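Local coordinates for uncharacterized protein (Enterococcus faecalis, PDB 3CLQ), which is of unknown function but, as a member of the AllG family, may act as a subunit of an oxamate carbamoyltransferase, at residues Pro161-Ile174 with Leu201-Phe214. Sequence-based numbering, arbitrary orientation.
Sequences PLLHDAMTFCPEGI and LVQALTPYMVQTDF
L162 of helix 146-168 packs between F214 and selenomethionine M209, in the angle between helix 195-210 and the chain that follows it. Its CB sits over one face of the F214 ring, 4.0 Å from the centroid and 8° off the normal, and CG stays above the same ring. With CG anti to the backbone N (chi1 -162°), the two methyls reach M209: CD2 lies 3.5 Å from M209 CG, while CD1 meets the M209 methyl CE, the two side chains crossing at about a right angle. P161 CB touches the edge of the F214 ring. Where the backbones come closest, A166 CB packs 3.9 Å from Y208 CB, its small side chain letting the CA atoms approach to 4.7 Å. Beyond, C170 CB lies over the centre of the Y208 ring, and SG lies oblique to it, 3.6 Å from Y208 CE2, a Cys sulfur-aromatic contact. Q211 CB similarly covers one face of F169, 3.7 Å from the ring centroid. L219 and V222 of helix 216-226 also touch L162, and R216 of the second subunit hydrogen-bonds F214 O. This is near-perpendicular helix packing lined by CH-pi contacts: the axes of 161-168 and 201-210 approach to 7.8 Å and cross at 88°.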
loop_
_atom_site.group_PDB
_atom_site.type_symbol
_atom_site.label_atom_id
_atom_site.label_comp_id
_atom_site.label_asym_id
_atom_site.label_seq_id
_atom_site.Cartn_x
_atom_site.Cartn_y
_atom_site.Cartn_z
ATOM N N PRO B 161 11.170 10.668 22.078
ATOM C CA PRO B 161 10.990 9.848 23.272
ATOM C C PRO B 161 9.846 8.847 23.135
ATOM O O PRO B 161 9.984 7.675 23.502
ATOM C CB PRO B 161 10.659 10.886 24.338
ATOM C CG PRO B 161 11.397 12.101 23.897
ATOM C CD PRO B 161 11.227 12.103 22.409
ATOM N N LEU B 162 8.729 9.303 22.588
ATOM C CA LEU B 162 7.609 8.418 22.313
ATOM C C LEU B 162 8.087 7.238 21.473
ATOM O O LEU B 162 7.796 6.090 21.790
ATOM C CB LEU B 162 6.502 9.175 21.594
ATOM C CG LEU B 162 5.084 8.573 21.570
ATOM C CD1 LEU B 162 4.180 9.359 20.634
ATOM C CD2 LEU B 162 5.080 7.124 21.149
ATOM N N LEU B 163 8.832 7.507 20.411
ATOM C CA LEU B 163 9.241 6.424 19.536
ATOM C C LEU B 163 10.145 5.452 20.247
ATOM O O LEU B 163 9.956 4.249 20.152
ATOM C CB LEU B 163 9.931 6.936 18.279
ATOM C CG LEU B 163 9.008 6.948 17.065
ATOM C CD1 LEU B 163 7.757 6.245 17.466
ATOM C CD2 LEU B 163 8.692 8.367 16.597
ATOM N N HIS B 164 11.122 5.985 20.960
ATOM C CA HIS B 164 12.086 5.192 21.715
ATOM C C HIS B 164 11.380 4.267 22.691
ATOM O O HIS B 164 11.701 3.081 22.768
ATOM C CB HIS B 164 13.002 6.136 22.491
ATOM C CG HIS B 164 13.843 5.468 23.535
ATOM N ND1 HIS B 164 15.097 4.952 23.268
ATOM C CD2 HIS B 164 13.643 5.293 24.863
ATOM C CE1 HIS B 164 15.624 4.472 24.382
ATOM N NE2 HIS B 164 14.758 4.659 25.363
ATOM N N ASP B 165 10.427 4.827 23.439
ATOM C CA ASP B 165 9.672 4.065 24.415
ATOM C C ASP B 165 8.833 2.972 23.728
ATOM O O ASP B 165 8.805 1.819 24.159
ATOM C CB ASP B 165 8.811 5.004 25.267
ATOM C CG ASP B 165 9.654 5.894 26.197
ATOM O OD1 ASP B 165 9.070 6.514 27.125
ATOM O OD2 ASP B 165 10.903 5.974 26.015
ATOM N N ALA B 166 8.181 3.323 22.630
ATOM C CA ALA B 166 7.401 2.346 21.904
ATOM C C ALA B 166 8.245 1.128 21.507
ATOM O O ALA B 166 7.796 -0.010 21.601
ATOM C CB ALA B 166 6.793 2.992 20.688
HETATM N N MSE B 167 9.473 1.356 21.060
HETATM C CA MSE B 167 10.249 0.235 20.559
HETATM C C MSE B 167 10.769 -0.694 21.661
HETATM O O MSE B 167 11.198 -1.818 21.371
HETATM C CB MSE B 167 11.372 0.703 19.641
HETATM C CG MSE B 167 10.874 1.351 18.382
HETATM SE SE MSE B 167 9.897 0.070 17.218
HETATM C CE MSE B 167 11.455 -1.027 16.685
ATOM N N THR B 168 10.722 -0.256 22.922
ATOM C CA THR B 168 11.071 -1.183 24.010
ATOM C C THR B 168 9.969 -2.221 24.251
ATOM O O THR B 168 10.236 -3.276 24.830
ATOM C CB THR B 168 11.424 -0.488 25.364
ATOM O OG1 THR B 168 10.226 -0.033 26.003
ATOM C CG2 THR B 168 12.396 0.668 25.172
ATOM N N PHE B 169 8.742 -1.912 23.829
ATOM C CA PHE B 169 7.633 -2.871 23.849
ATOM C C PHE B 169 7.671 -3.790 22.630
ATOM O O PHE B 169 6.684 -4.448 22.313
ATOM C CB PHE B 169 6.273 -2.156 23.915
ATOM C CG PHE B 169 5.986 -1.524 25.247
ATOM C CD1 PHE B 169 6.321 -0.196 25.494
ATOM C CD2 PHE B 169 5.417 -2.262 26.274
ATOM C CE1 PHE B 169 6.084 0.381 26.733
ATOM C CE2 PHE B 169 5.175 -1.689 27.487
ATOM C CZ PHE B 169 5.514 -0.363 27.720
ATOM N N CYS B 170 8.805 -3.845 21.945
ATOM C CA CYS B 170 8.865 -4.578 20.687
ATOM C C CYS B 170 10.230 -5.184 20.491
ATOM O O CYS B 170 11.003 -4.716 19.670
ATOM C CB CYS B 170 8.543 -3.648 19.514
ATOM S SG CYS B 170 8.887 -4.340 17.865
ATOM N N PRO B 171 10.502 -6.274 21.195
ATOM C CA PRO B 171 11.861 -6.770 21.380
ATOM C C PRO B 171 12.336 -7.567 20.171
ATOM O O PRO B 171 13.525 -7.842 20.038
ATOM C CB PRO B 171 11.728 -7.690 22.590
ATOM C CG PRO B 171 10.302 -8.215 22.500
ATOM C CD PRO B 171 9.480 -7.150 21.801
ATOM N N GLU B 172 11.401 -7.942 19.312
ATOM C CA GLU B 172 11.709 -8.640 18.068
ATOM C C GLU B 172 12.166 -7.671 16.972
ATOM O O GLU B 172 12.764 -8.080 15.975
ATOM C CB GLU B 172 10.461 -9.365 17.572
ATOM C CG GLU B 172 9.285 -8.400 17.230
ATOM C CD GLU B 172 8.301 -8.158 18.412
ATOM O OE1 GLU B 172 8.755 -7.837 19.563
ATOM O OE2 GLU B 172 7.065 -8.287 18.172
ATOM N N GLY B 173 11.857 -6.391 17.153
ATOM C CA GLY B 173 12.100 -5.400 16.137
ATOM C C GLY B 173 11.127 -5.500 14.973
ATOM O O GLY B 173 10.359 -6.454 14.858
ATOM N N ILE B 174 11.168 -4.492 14.113
ATOM C CA ILE B 174 10.423 -4.478 12.878
ATOM C C ILE B 174 11.370 -4.857 11.720
ATOM O O ILE B 174 12.490 -4.306 11.575
ATOM C CB ILE B 174 9.791 -3.089 12.672
ATOM C CG1 ILE B 174 8.843 -2.788 13.838
ATOM C CG2 ILE B 174 9.094 -2.975 11.326
ATOM C CD1 ILE B 174 7.941 -1.611 13.613
ATOM N N LEU B 201 4.266 1.301 8.079
ATOM C CA LEU B 201 5.097 1.550 9.227
ATOM C C LEU B 201 4.294 2.175 10.354
ATOM O O LEU B 201 4.432 1.753 11.500
ATOM C CB LEU B 201 6.231 2.484 8.837
ATOM C CG LEU B 201 7.623 2.233 9.388
ATOM C CD1 LEU B 201 8.393 3.544 9.557
ATOM C CD2 LEU B 201 7.521 1.527 10.670
ATOM N N VAL B 202 3.457 3.170 10.065
ATOM C CA VAL B 202 2.785 3.860 11.168
ATOM C C VAL B 202 1.819 2.880 11.806
ATOM O O VAL B 202 1.535 2.955 12.990
ATOM C CB VAL B 202 2.037 5.186 10.768
ATOM C CG1 VAL B 202 2.663 5.878 9.560
ATOM C CG2 VAL B 202 0.544 4.952 10.541
ATOM N N GLN B 203 1.330 1.944 11.005
ATOM C CA GLN B 203 0.444 0.924 11.495
ATOM C C GLN B 203 1.153 -0.111 12.402
ATOM O O GLN B 203 0.610 -0.547 13.412
ATOM C CB GLN B 203 -0.219 0.212 10.320
ATOM C CG GLN B 203 -1.241 -0.781 10.773
ATOM C CD GLN B 203 -1.644 -1.739 9.690
ATOM O OE1 GLN B 203 -0.932 -1.916 8.680
ATOM N NE2 GLN B 203 -2.795 -2.375 9.879
ATOM N N ALA B 204 2.352 -0.523 12.034
ATOM C CA ALA B 204 3.087 -1.449 12.867
ATOM C C ALA B 204 3.508 -0.768 14.177
ATOM O O ALA B 204 3.570 -1.406 15.227
ATOM C CB ALA B 204 4.289 -1.988 12.123
ATOM N N LEU B 205 3.792 0.527 14.118
ATOM C CA LEU B 205 4.164 1.276 15.317
ATOM C C LEU B 205 3.029 1.516 16.321
ATOM O O LEU B 205 3.283 1.580 17.519
ATOM C CB LEU B 205 4.757 2.631 14.936
ATOM C CG LEU B 205 6.179 2.664 14.378
ATOM C CD1 LEU B 205 6.521 4.079 13.967
ATOM C CD2 LEU B 205 7.180 2.169 15.425
ATOM N N THR B 206 1.796 1.679 15.848
ATOM C CA THR B 206 0.712 2.099 16.725
ATOM C C THR B 206 0.576 1.259 17.994
ATOM O O THR B 206 0.576 1.805 19.097
ATOM C CB THR B 206 -0.648 2.131 15.996
ATOM O OG1 THR B 206 -0.682 3.212 15.053
ATOM C CG2 THR B 206 -1.786 2.302 16.993
ATOM N N PRO B 207 0.454 -0.073 17.852
ATOM C CA PRO B 207 0.225 -0.912 19.035
ATOM C C PRO B 207 1.239 -0.593 20.147
ATOM O O PRO B 207 0.894 -0.504 21.317
ATOM C CB PRO B 207 0.452 -2.342 18.510
ATOM C CG PRO B 207 0.327 -2.268 17.023
ATOM C CD PRO B 207 0.538 -0.852 16.596
ATOM N N TYR B 208 2.490 -0.419 19.756
ATOM C CA TYR B 208 3.561 -0.118 20.699
ATOM C C TYR B 208 3.474 1.282 21.300
ATOM O O TYR B 208 3.750 1.461 22.484
ATOM C CB TYR B 208 4.925 -0.346 20.042
ATOM C CG TYR B 208 5.022 -1.692 19.387
ATOM C CD1 TYR B 208 4.610 -2.837 20.051
ATOM C CD2 TYR B 208 5.498 -1.820 18.088
ATOM C CE1 TYR B 208 4.672 -4.076 19.450
ATOM C CE2 TYR B 208 5.570 -3.052 17.472
ATOM C CZ TYR B 208 5.161 -4.178 18.162
ATOM O OH TYR B 208 5.248 -5.409 17.548
HETATM N N MSE B 209 3.091 2.270 20.501
HETATM C CA MSE B 209 2.935 3.616 21.015
HETATM C C MSE B 209 1.849 3.637 22.062
HETATM O O MSE B 209 1.943 4.331 23.058
HETATM C CB MSE B 209 2.571 4.610 19.920
HETATM C CG MSE B 209 3.638 4.852 18.865
HETATM SE SE MSE B 209 2.873 5.850 17.356
HETATM C CE MSE B 209 2.638 7.563 18.188
ATOM N N VAL B 210 0.800 2.876 21.839
ATOM C CA VAL B 210 -0.282 2.888 22.791
ATOM C C VAL B 210 0.124 2.312 24.164
ATOM O O VAL B 210 -0.495 2.618 25.178
ATOM C CB VAL B 210 -1.483 2.167 22.197
ATOM C CG1 VAL B 210 -2.514 1.858 23.250
ATOM C CG2 VAL B 210 -2.068 3.020 21.081
ATOM N N GLN B 211 1.183 1.505 24.193
ATOM C CA GLN B 211 1.613 0.846 25.424
ATOM C C GLN B 211 2.501 1.766 26.268
ATOM O O GLN B 211 3.047 1.389 27.306
ATOM C CB GLN B 211 2.356 -0.437 25.090
ATOM C CG GLN B 211 1.441 -1.621 24.922
ATOM C CD GLN B 211 2.183 -2.857 24.485
ATOM O OE1 GLN B 211 2.221 -3.173 23.298
ATOM N NE2 GLN B 211 2.795 -3.555 25.433
ATOM N N THR B 212 2.594 2.996 25.801
ATOM C CA THR B 212 3.560 3.949 26.271
ATOM C C THR B 212 2.893 4.804 27.341
ATOM O O THR B 212 1.685 4.690 27.569
ATOM C CB THR B 212 4.011 4.782 25.078
ATOM O OG1 THR B 212 5.432 4.860 25.057
ATOM C CG2 THR B 212 3.386 6.149 25.091
ATOM N N ASP B 213 3.657 5.645 28.015
ATOM C CA ASP B 213 3.055 6.438 29.056
ATOM C C ASP B 213 2.662 7.819 28.600
ATOM O O ASP B 213 2.211 8.626 29.402
ATOM C CB ASP B 213 3.942 6.479 30.307
ATOM C CG ASP B 213 3.846 5.181 31.119
ATOM O OD1 ASP B 213 4.593 5.056 32.134
ATOM O OD2 ASP B 213 3.021 4.292 30.727
ATOM N N PHE B 214 2.816 8.089 27.314
ATOM C CA PHE B 214 2.340 9.347 26.746
ATOM C C PHE B 214 0.803 9.464 26.815
ATOM O O PHE B 214 0.084 8.462 26.775
ATOM C CB PHE B 214 2.902 9.548 25.334
ATOM C CG PHE B 214 4.379 9.867 25.317
ATOM C CD1 PHE B 214 4.823 11.161 25.096
ATOM C CD2 PHE B 214 5.320 8.882 25.577
ATOM C CE1 PHE B 214 6.194 11.462 25.112
ATOM C CE2 PHE B 214 6.680 9.172 25.597
ATOM C CZ PHE B 214 7.122 10.461 25.363
#